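PDB 6NXC: L-asparaginase 1 from Escherichia coli, which catalyses the hydrolysis of L-asparagine to L-aspartate and ammonium, working as an allosteric homotetramer. Local coordinates for residues B[86-91]-B[324-329]; B[230-235]-B[331-336]. The protein carries 1 engineered substitution. All blocks are in the same frame, centred on the assembly; numbering follows the deposited sequence.

Contact 1 of 2, residues B[86-91]-B[324-329]; sequences EDWQHI and ATLTKL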
ATOM      1  N   GLU B  86      21.410  18.498  23.009  1.00 18.27           N
ATOM      2  CA  GLU B  86      22.292  19.670  22.808  1.00 19.78           C
ATOM      3  C   GLU B  86      22.473  19.922  21.309  1.00 17.29           C
ATOM      4  O   GLU B  86      22.512  21.094  20.871  1.00 18.13           O
ATOM      5  CB  GLU B  86      23.631  19.468  23.493  1.00 26.73           C
ATOM      6  CG  GLU B  86      23.483  19.513  25.017  1.00 27.40           C
ATOM      7  CD  GLU B  86      23.419  18.150  25.686  1.00 32.66           C
ATOM      8  OE1 GLU B  86      22.763  17.159  25.132  1.00 29.19           O
ATOM      9  OE2 GLU B  86      24.037  18.040  26.763  1.00 30.18           O
ATOM     10  N   ASP B  87      22.505  18.864  20.527  1.00 18.65           N
ATOM     11  CA  ASP B  87      22.552  19.018  19.038  1.00 18.29           C
ATOM     12  C   ASP B  87      21.291  19.691  18.474  1.00 18.64           C
ATOM     13  O   ASP B  87      21.417  20.431  17.467  1.00 19.52           O
ATOM     14  CB  ASP B  87      22.892  17.679  18.381  1.00 20.83           C
ATOM     15  CG  ASP B  87      24.237  17.142  18.892  1.00 24.22           C
ATOM     16  OD1 ASP B  87      25.277  17.942  18.861  1.00 27.46           O
ATOM     17  OD2 ASP B  87      24.229  16.000  19.437  1.00 23.02           O
ATOM     18  N   TRP B  88      20.080  19.389  18.991  1.00 20.24           N
ATOM     19  CA  TRP B  88      18.872  19.987  18.465  1.00 15.44           C
ATOM     20  C   TRP B  88      18.996  21.519  18.710  1.00 17.25           C
ATOM     21  O   TRP B  88      18.646  22.346  17.857  1.00 18.05           O
ATOM     22  CB  TRP B  88      17.642  19.434  19.223  1.00 15.65           C
ATOM     23  CG  TRP B  88      17.437  17.958  19.140  1.00 14.13           C
ATOM     24  CD1 TRP B  88      17.873  17.082  18.190  1.00 17.25           C
ATOM     25  CD2 TRP B  88      16.782  17.166  20.147  1.00 16.53           C
ATOM     26  NE1 TRP B  88      17.471  15.808  18.516  1.00 17.49           N
ATOM     27  CE2 TRP B  88      16.858  15.817  19.721  1.00 17.87           C
ATOM     28  CE3 TRP B  88      16.073  17.488  21.306  1.00 18.05           C
ATOM     29  CZ2 TRP B  88      16.203  14.821  20.419  1.00 18.55           C
ATOM     30  CZ3 TRP B  88      15.485  16.484  22.035  1.00 18.16           C
ATOM     31  CH2 TRP B  88      15.600  15.170  21.603  1.00 20.31           C
ATOM     32  N   GLN B  89      19.417  21.858  19.921  1.00 17.34           N
ATOM     33  CA  GLN B  89      19.652  23.284  20.306  1.00 16.77           C
ATOM     34  C   GLN B  89      20.647  23.970  19.372  1.00 14.63           C
ATOM     35  O   GLN B  89      20.421  25.138  18.915  1.00 16.05           O
ATOM     36  CB  GLN B  89      20.128  23.351  21.791  1.00 17.05           C
ATOM     37  CG  GLN B  89      20.244  24.789  22.264  1.00 18.81           C
ATOM     38  CD  GLN B  89      18.941  25.458  22.597  1.00 22.20           C
ATOM     39  OE1 GLN B  89      17.991  24.815  22.963  1.00 23.70           O
ATOM     40  NE2 GLN B  89      18.894  26.800  22.519  1.00 25.50           N
ATOM     41  N   HIS B  90      21.731  23.297  18.998  1.00 13.92           N
ATOM     42  CA  HIS B  90      22.816  23.875  18.148  1.00 17.14           C
ATOM     43  C   HIS B  90      22.162  24.190  16.792  1.00 16.12           C
ATOM     44  O   HIS B  90      22.401  25.304  16.223  1.00 16.17           O
ATOM     45  CB  HIS B  90      23.958  22.831  17.948  1.00 22.99           C
ATOM     46  CG  HIS B  90      25.185  23.249  17.213  1.00 33.48           C
ATOM     47  ND1 HIS B  90      25.527  24.589  16.957  1.00 52.92           N
ATOM     48  CD2 HIS B  90      26.243  22.513  16.784  1.00 49.11           C
ATOM     49  CE1 HIS B  90      26.682  24.636  16.302  1.00 44.64           C
ATOM     50  NE2 HIS B  90      27.160  23.381  16.224  1.00 48.67           N
ATOM     51  N   ILE B  91      21.373  23.233  16.246  1.00 14.82           N
ATOM     52  CA  ILE B  91      20.712  23.425  14.951  1.00 14.73           C
ATOM     53  C   ILE B  91      19.685  24.572  15.060  1.00 12.31           C
ATOM     54  O   ILE B  91      19.704  25.465  14.176  1.00 13.84           O
ATOM     55  CB  ILE B  91      20.069  22.123  14.462  1.00 15.93           C
ATOM     56  CG1 ILE B  91      21.077  21.010  14.233  1.00 16.51           C
ATOM     57  CG2 ILE B  91      19.184  22.410  13.254  1.00 15.02           C
ATOM     58  CD1 ILE B  91      20.474  19.629  14.088  1.00 18.91           C
ATOM     59  N   ALA B 324       7.908  12.359  18.664  1.00 13.24           N
ATOM     60  CA  ALA B 324       7.232  13.606  19.013  1.00 16.31           C
ATOM     61  C   ALA B 324       7.105  13.717  20.552  1.00 14.94           C
ATOM     62  O   ALA B 324       7.206  14.821  21.141  1.00 15.62           O
ATOM     63  CB  ALA B 324       5.888  13.700  18.350  1.00 16.32           C
ATOM     64  N   THR B 325       6.695  12.629  21.205  1.00 13.87           N
ATOM     65  CA  THR B 325       6.501  12.638  22.684  1.00 15.54           C
ATOM     66  C   THR B 325       7.824  12.970  23.455  1.00 13.51           C
ATOM     67  O   THR B 325       7.843  13.810  24.410  1.00 15.37           O
ATOM     68  CB  THR B 325       5.930  11.286  23.150  1.00 14.00           C
ATOM     69  OG1 THR B 325       4.681  11.167  22.435  1.00 17.68           O
ATOM     70  CG2 THR B 325       5.694  11.292  24.639  1.00 15.01           C
ATOM     71  N   LEU B 326       8.938  12.320  23.112  1.00 15.72           N
ATOM     72  CA  LEU B 326      10.234  12.554  23.703  1.00 16.74           C
ATOM     73  C   LEU B 326      10.570  14.041  23.558  1.00 17.39           C
ATOM     74  O   LEU B 326      11.005  14.654  24.580  1.00 16.37           O
ATOM     75  CB  LEU B 326      11.281  11.641  23.042  1.00 17.77           C
ATOM     76  CG  LEU B 326      12.628  11.786  23.706  1.00 23.72           C
ATOM     77  CD1 LEU B 326      12.634  11.098  25.063  1.00 26.06           C
ATOM     78  CD2 LEU B 326      13.783  11.345  22.854  1.00 23.54           C
ATOM     79  N   THR B 327      10.475  14.578  22.304  1.00 16.47           N
ATOM     80  CA  THR B 327      10.955  15.935  22.064  1.00 14.75           C
ATOM     81  C   THR B 327       9.978  16.891  22.761  1.00 16.09           C
ATOM     82  O   THR B 327      10.416  17.879  23.227  1.00 14.71           O
ATOM     83  CB  THR B 327      11.244  16.169  20.592  1.00 13.86           C
ATOM     84  OG1 THR B 327      10.004  15.944  19.930  1.00 16.27           O
ATOM     85  CG2 THR B 327      12.299  15.231  20.104  1.00 16.84           C
ATOM     86  N   LYS B 328       8.660  16.608  22.794  1.00 14.21           N
ATOM     87  CA  LYS B 328       7.661  17.467  23.409  1.00 15.89           C
ATOM     88  C   LYS B 328       7.959  17.561  24.923  1.00 14.98           C
ATOM     89  O   LYS B 328       7.839  18.647  25.503  1.00 15.71           O
ATOM     90  CB  LYS B 328       6.261  16.899  23.211  1.00 16.31           C
ATOM     91  CG  LYS B 328       5.128  17.894  23.449  1.00 16.67           C
ATOM     92  CD  LYS B 328       3.792  17.281  23.080  1.00 16.12           C
ATOM     93  CE  LYS B 328       2.666  18.218  23.303  1.00 18.35           C
ATOM     94  NZ  LYS B 328       1.380  17.602  22.903  1.00 16.40           N
ATOM     95  N   LEU B 329       8.348  16.428  25.550  1.00 14.00           N
ATOM     96  CA  LEU B 329       8.664  16.429  27.029  1.00 16.41           C
ATOM     97  C   LEU B 329       9.926  17.263  27.248  1.00 16.09           C
ATOM     98  O   LEU B 329       9.928  18.049  28.146  1.00 16.91           O
ATOM     99  CB  LEU B 329       8.872  15.010  27.512  1.00 15.21           C
ATOM    100  CG  LEU B 329       7.557  14.271  27.672  1.00 16.46           C
ATOM    101  CD1 LEU B 329       7.833  12.798  27.783  1.00 18.11           C
ATOM    102  CD2 LEU B 329       6.858  14.812  28.913  1.00 18.76           C
TER
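Trp88 reaches from one helix to Thr327 on another, bridging the two alpha/beta parts of the asparaginase fold. Helix 85-98 belongs to the N-terminal part, built round a large mixed sheet, whereas helix 322-333 packs on the parallel sheet of the C-terminal part. The backbones stay well apart, with 9.6 Å between Trp88 CA and Thr327 CA, a gap that the long, flat indole of tryptophan is well able to span. Its CG lies beside the backbone N and anti to the carbonyl carbon (chi1 -60°), which directs the side chain across toward helix 322-333, with the six-membered ring as the leading end of the indole.

Thr327 meets that ring over one face, the two side chains crossing at about a right angle. Its CG2 methyl makes a CH-pi contact, 4.0 Å from the centroid of the Trp88 six-membered ring and 29° off the normal. The offset favours the outer rim, where CG2 of Thr327 comes to 3.6 Å from CH2 of Trp88. Threonine suits this place because its branches divide the work: the methyl serves the aromatic face, while OG1, buried in this apolar setting, is satisfied by a hydrogen bond to the Glu323 carbonyl one turn earlier in the same helix.

Leu326 approaches differently, at the ring edge and near its plane, so successive residues of one helix meet the indole from two directions. Helix 114-124 adds Ala120 beside Trp88, and Ser119 and Phe123 beside Thr327. A second subunit joins as well, its Pro239 packing on Trp88 and its Tyr238 on Leu326, which puts this buried junction at the tetramer interface. The leucine's part is a loose apolar touch, CD2 of Leu326 standing 4.4 Å from CH2 of Trp88.

Contact 2 of 2, residues B[230-235]-B[331-336]; sequences QPIGVV and YLLSQE
Gln230 lies across Leu333 and Ser334, just ahead of strand 232-236. Along 331-336, the carbonyl of Tyr331 comes first, taking a 2.8 Å hydrogen bond from NE2 of Gln335. Leu333 follows and carries the apolar share: its CB sits over the flat face of the Gln230 amide, 3.7 Å from CD of Gln230, while its CD1 reaches back to CB of Gln230 at 4.0 Å. The glutamine chain, bent at chi2 (-72°), can thus rest its methylenes and amide on one leucine. One water accepts from Gln230 NE2 and donates to Leu333 O. CD1 of Leu333 also meets CD1 of Ile232 at 4.3 Å, where the strand begins. This strand is an edge of the parallel four-stranded sheet in the C-terminal alpha/beta domain, and helix 322-333 covers it. Ser334 then offers a small polar group: NE2 of Gln230 gives its OG a weak hydrogen bond of 3.3 Å, although OG has a stronger partner in the His330 carbonyl. OE1 of Gln230 takes a bond from Lys255. With an alanine here, the Lys255 ammonium would probably lose this acceptor, Ser334 OG its weak donor, and Leu333 CB the amide it packs against. Gln335 then folds back, its CG 3.8 Å above the plane of the Tyr331 ring and offset toward the rim.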
ATOM      1  N   GLN B 230      17.229  16.253  29.661  1.00 23.13           N
ATOM      2  CA  GLN B 230      16.228  15.986  30.720  1.00 21.81           C
ATOM      3  C   GLN B 230      16.220  14.484  30.879  1.00 22.21           C
ATOM      4  O   GLN B 230      16.221  13.812  29.833  1.00 22.08           O
ATOM      5  CB  GLN B 230      14.834  16.401  30.282  1.00 18.02           C
ATOM      6  CG  GLN B 230      14.699  17.886  29.990  1.00 19.99           C
ATOM      7  CD  GLN B 230      14.737  18.711  31.253  1.00 21.32           C
ATOM      8  OE1 GLN B 230      14.634  18.179  32.373  1.00 22.51           O
ATOM      9  NE2 GLN B 230      14.793  20.013  31.070  1.00 19.91           N
ATOM     10  N   PRO B 231      16.234  13.923  32.117  1.00 24.09           N
ATOM     11  CA  PRO B 231      16.233  12.458  32.254  1.00 21.83           C
ATOM     12  C   PRO B 231      14.790  11.998  31.988  1.00 23.19           C
ATOM     13  O   PRO B 231      13.787  12.188  32.773  1.00 23.68           O
ATOM     14  CB  PRO B 231      16.709  12.245  33.693  1.00 27.73           C
ATOM     15  CG  PRO B 231      16.169  13.494  34.412  1.00 26.67           C
ATOM     16  CD  PRO B 231      16.387  14.625  33.421  1.00 27.84           C
ATOM     17  N   ILE B 232      14.661  11.260  30.900  1.00 20.55           N
ATOM     18  CA  ILE B 232      13.350  10.651  30.482  1.00 19.63           C
ATOM     19  C   ILE B 232      13.588   9.187  30.177  1.00 20.79           C
ATOM     20  O   ILE B 232      14.533   8.909  29.418  1.00 26.54           O
ATOM     21  CB  ILE B 232      12.814  11.352  29.211  1.00 23.34           C
ATOM     22  CG1 ILE B 232      12.699  12.856  29.462  1.00 24.80           C
ATOM     23  CG2 ILE B 232      11.492  10.719  28.723  1.00 22.33           C
ATOM     24  CD1 ILE B 232      12.376  13.733  28.280  1.00 26.48           C
ATOM     25  N   GLY B 233      12.801   8.323  30.773  1.00 19.48           N
ATOM     26  CA  GLY B 233      12.872   6.872  30.544  1.00 18.57           C
ATOM     27  C   GLY B 233      11.814   6.402  29.549  1.00 21.13           C
ATOM     28  O   GLY B 233      10.717   7.033  29.467  1.00 22.62           O
ATOM     29  N   VAL B 234      12.210   5.462  28.706  1.00 16.79           N
ATOM     30  CA  VAL B 234      11.316   4.955  27.645  1.00 19.49           C
ATOM     31  C   VAL B 234      11.115   3.463  27.960  1.00 20.99           C
ATOM     32  O   VAL B 234      12.031   2.674  27.745  1.00 23.07           O
ATOM     33  CB  VAL B 234      11.913   5.182  26.236  1.00 20.50           C
ATOM     34  CG1 VAL B 234      11.004   4.569  25.212  1.00 19.04           C
ATOM     35  CG2 VAL B 234      12.099   6.670  25.888  1.00 20.60           C
ATOM     36  N   VAL B 235       9.934   3.135  28.493  1.00 18.73           N
ATOM     37  CA  VAL B 235       9.558   1.766  28.896  1.00 19.83           C
ATOM     38  C   VAL B 235       8.682   1.082  27.854  1.00 18.99           C
ATOM     39  O   VAL B 235       7.740   1.638  27.469  1.00 21.24           O
ATOM     40  CB  VAL B 235       8.788   1.865  30.199  1.00 25.03           C
ATOM     41  CG1 VAL B 235       8.424   0.495  30.697  1.00 24.56           C
ATOM     42  CG2 VAL B 235       9.560   2.645  31.238  1.00 31.53           C
ATOM     43  N   TYR B 331      10.919  19.678  25.470  1.00 16.77           N
ATOM     44  CA  TYR B 331      10.524  21.081  25.301  1.00 14.57           C
ATOM     45  C   TYR B 331       9.782  21.608  26.546  1.00 17.48           C
ATOM     46  O   TYR B 331      10.200  22.611  27.126  1.00 16.65           O
ATOM     47  CB  TYR B 331       9.669  21.207  24.020  1.00 17.51           C
ATOM     48  CG  TYR B 331       8.854  22.466  23.960  1.00 16.82           C
ATOM     49  CD1 TYR B 331       9.438  23.683  23.754  1.00 19.72           C
ATOM     50  CD2 TYR B 331       7.495  22.425  24.099  1.00 19.31           C
ATOM     51  CE1 TYR B 331       8.702  24.852  23.672  1.00 22.43           C
ATOM     52  CE2 TYR B 331       6.739  23.571  24.061  1.00 25.49           C
ATOM     53  CZ  TYR B 331       7.349  24.799  23.874  1.00 23.78           C
ATOM     54  OH  TYR B 331       6.546  25.873  23.852  1.00 31.61           O
ATOM     55  N   LEU B 332       8.771  20.901  27.001  1.00 16.04           N
ATOM     56  CA  LEU B 332       7.931  21.411  28.098  1.00 14.40           C
ATOM     57  C   LEU B 332       8.716  21.398  29.417  1.00 18.26           C
ATOM     58  O   LEU B 332       8.560  22.411  30.158  1.00 19.76           O
ATOM     59  CB  LEU B 332       6.672  20.529  28.201  1.00 15.71           C
ATOM     60  CG  LEU B 332       5.652  20.730  27.097  1.00 14.93           C
ATOM     61  CD1 LEU B 332       4.634  19.624  27.187  1.00 16.00           C
ATOM     62  CD2 LEU B 332       4.977  22.110  27.141  1.00 16.12           C
ATOM     63  N   LEU B 333       9.546  20.387  29.725  1.00 16.66           N
ATOM     64  CA  LEU B 333      10.311  20.381  31.006  1.00 18.44           C
ATOM     65  C   LEU B 333      11.333  21.513  30.986  1.00 21.06           C
ATOM     66  O   LEU B 333      11.772  21.885  32.045  1.00 20.22           O
ATOM     67  CB  LEU B 333      11.065  19.067  31.170  1.00 17.31           C
ATOM     68  CG  LEU B 333      10.204  17.818  31.354  1.00 19.15           C
ATOM     69  CD1 LEU B 333      10.960  16.525  31.261  1.00 21.40           C
ATOM     70  CD2 LEU B 333       9.567  17.910  32.688  1.00 22.68           C
ATOM     71  N   SER B 334      11.776  21.942  29.819  1.00 18.19           N
ATOM     72  CA  SER B 334      12.818  23.008  29.702  1.00 19.64           C
ATOM     73  C   SER B 334      12.139  24.376  29.818  1.00 20.87           C
ATOM     74  O   SER B 334      12.908  25.380  29.794  1.00 22.99           O
ATOM     75  CB  SER B 334      13.564  22.893  28.364  1.00 16.89           C
ATOM     76  OG  SER B 334      14.207  21.628  28.250  1.00 17.37           O
ATOM     77  N   GLN B 335      10.806  24.460  29.841  1.00 23.14           N
ATOM     78  CA  GLN B 335      10.081  25.789  29.831  1.00 21.35           C
ATOM     79  C   GLN B 335       9.728  26.137  31.285  1.00 20.94           C
ATOM     80  O   GLN B 335       9.979  25.365  32.225  1.00 23.77           O
ATOM     81  CB  GLN B 335       8.833  25.858  28.935  1.00 21.12           C
ATOM     82  CG  GLN B 335       8.970  25.630  27.412  1.00 20.50           C
ATOM     83  CD  GLN B 335      10.301  26.089  26.830  1.00 24.49           C
ATOM     84  OE1 GLN B 335      10.461  27.305  26.705  1.00 20.50           O
ATOM     85  NE2 GLN B 335      11.258  25.165  26.462  1.00 19.42           N
ATOM     86  N   GLU B 336       9.222  27.350  31.494  1.00 25.50           N
ATOM     87  CA  GLU B 336       8.838  27.821  32.848  1.00 34.57           C
ATOM     88  C   GLU B 336       7.422  27.330  33.166  1.00 37.17           C
ATOM     89  O   GLU B 336       6.515  28.139  33.201  1.00 46.55           O
ATOM     90  CB  GLU B 336       8.952  29.352  32.888  1.00 37.65           C
ATOM     91  CG  GLU B 336      10.397  29.811  32.990  1.00 40.08           C
ATOM     92  CD  GLU B 336      11.216  29.386  34.203  1.00 47.75           C
ATOM     93  OE1 GLU B 336      12.445  29.585  34.166  1.00 51.44           O
ATOM     94  OE2 GLU B 336      10.650  28.861  35.177  1.00 57.66           O
TER
HETATM   95  O   HOH W   1      14.612  21.874  33.697  1.00 28.86           O

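Overall arrangement
From the N terminus, the first of the contact segments is on helix 85-98, beside the large mixed sheet, and the next, much later, is on strand 232-236 at the edge of the small parallel sheet. Only near its C-terminal end does the chain supply helix 322-333, which closes both loops. Contact 1 spans 232 intervening residues and joins the two alpha/beta parts; contact 2 spans 95 and stays within the second. Their segments alternate, so the loops cross rather than nest. The contacts meet at Ile232, whose CD1 lies 3.8 Å from CB of Leu329, with Leu326 also against it. A second subunit touches both contacts.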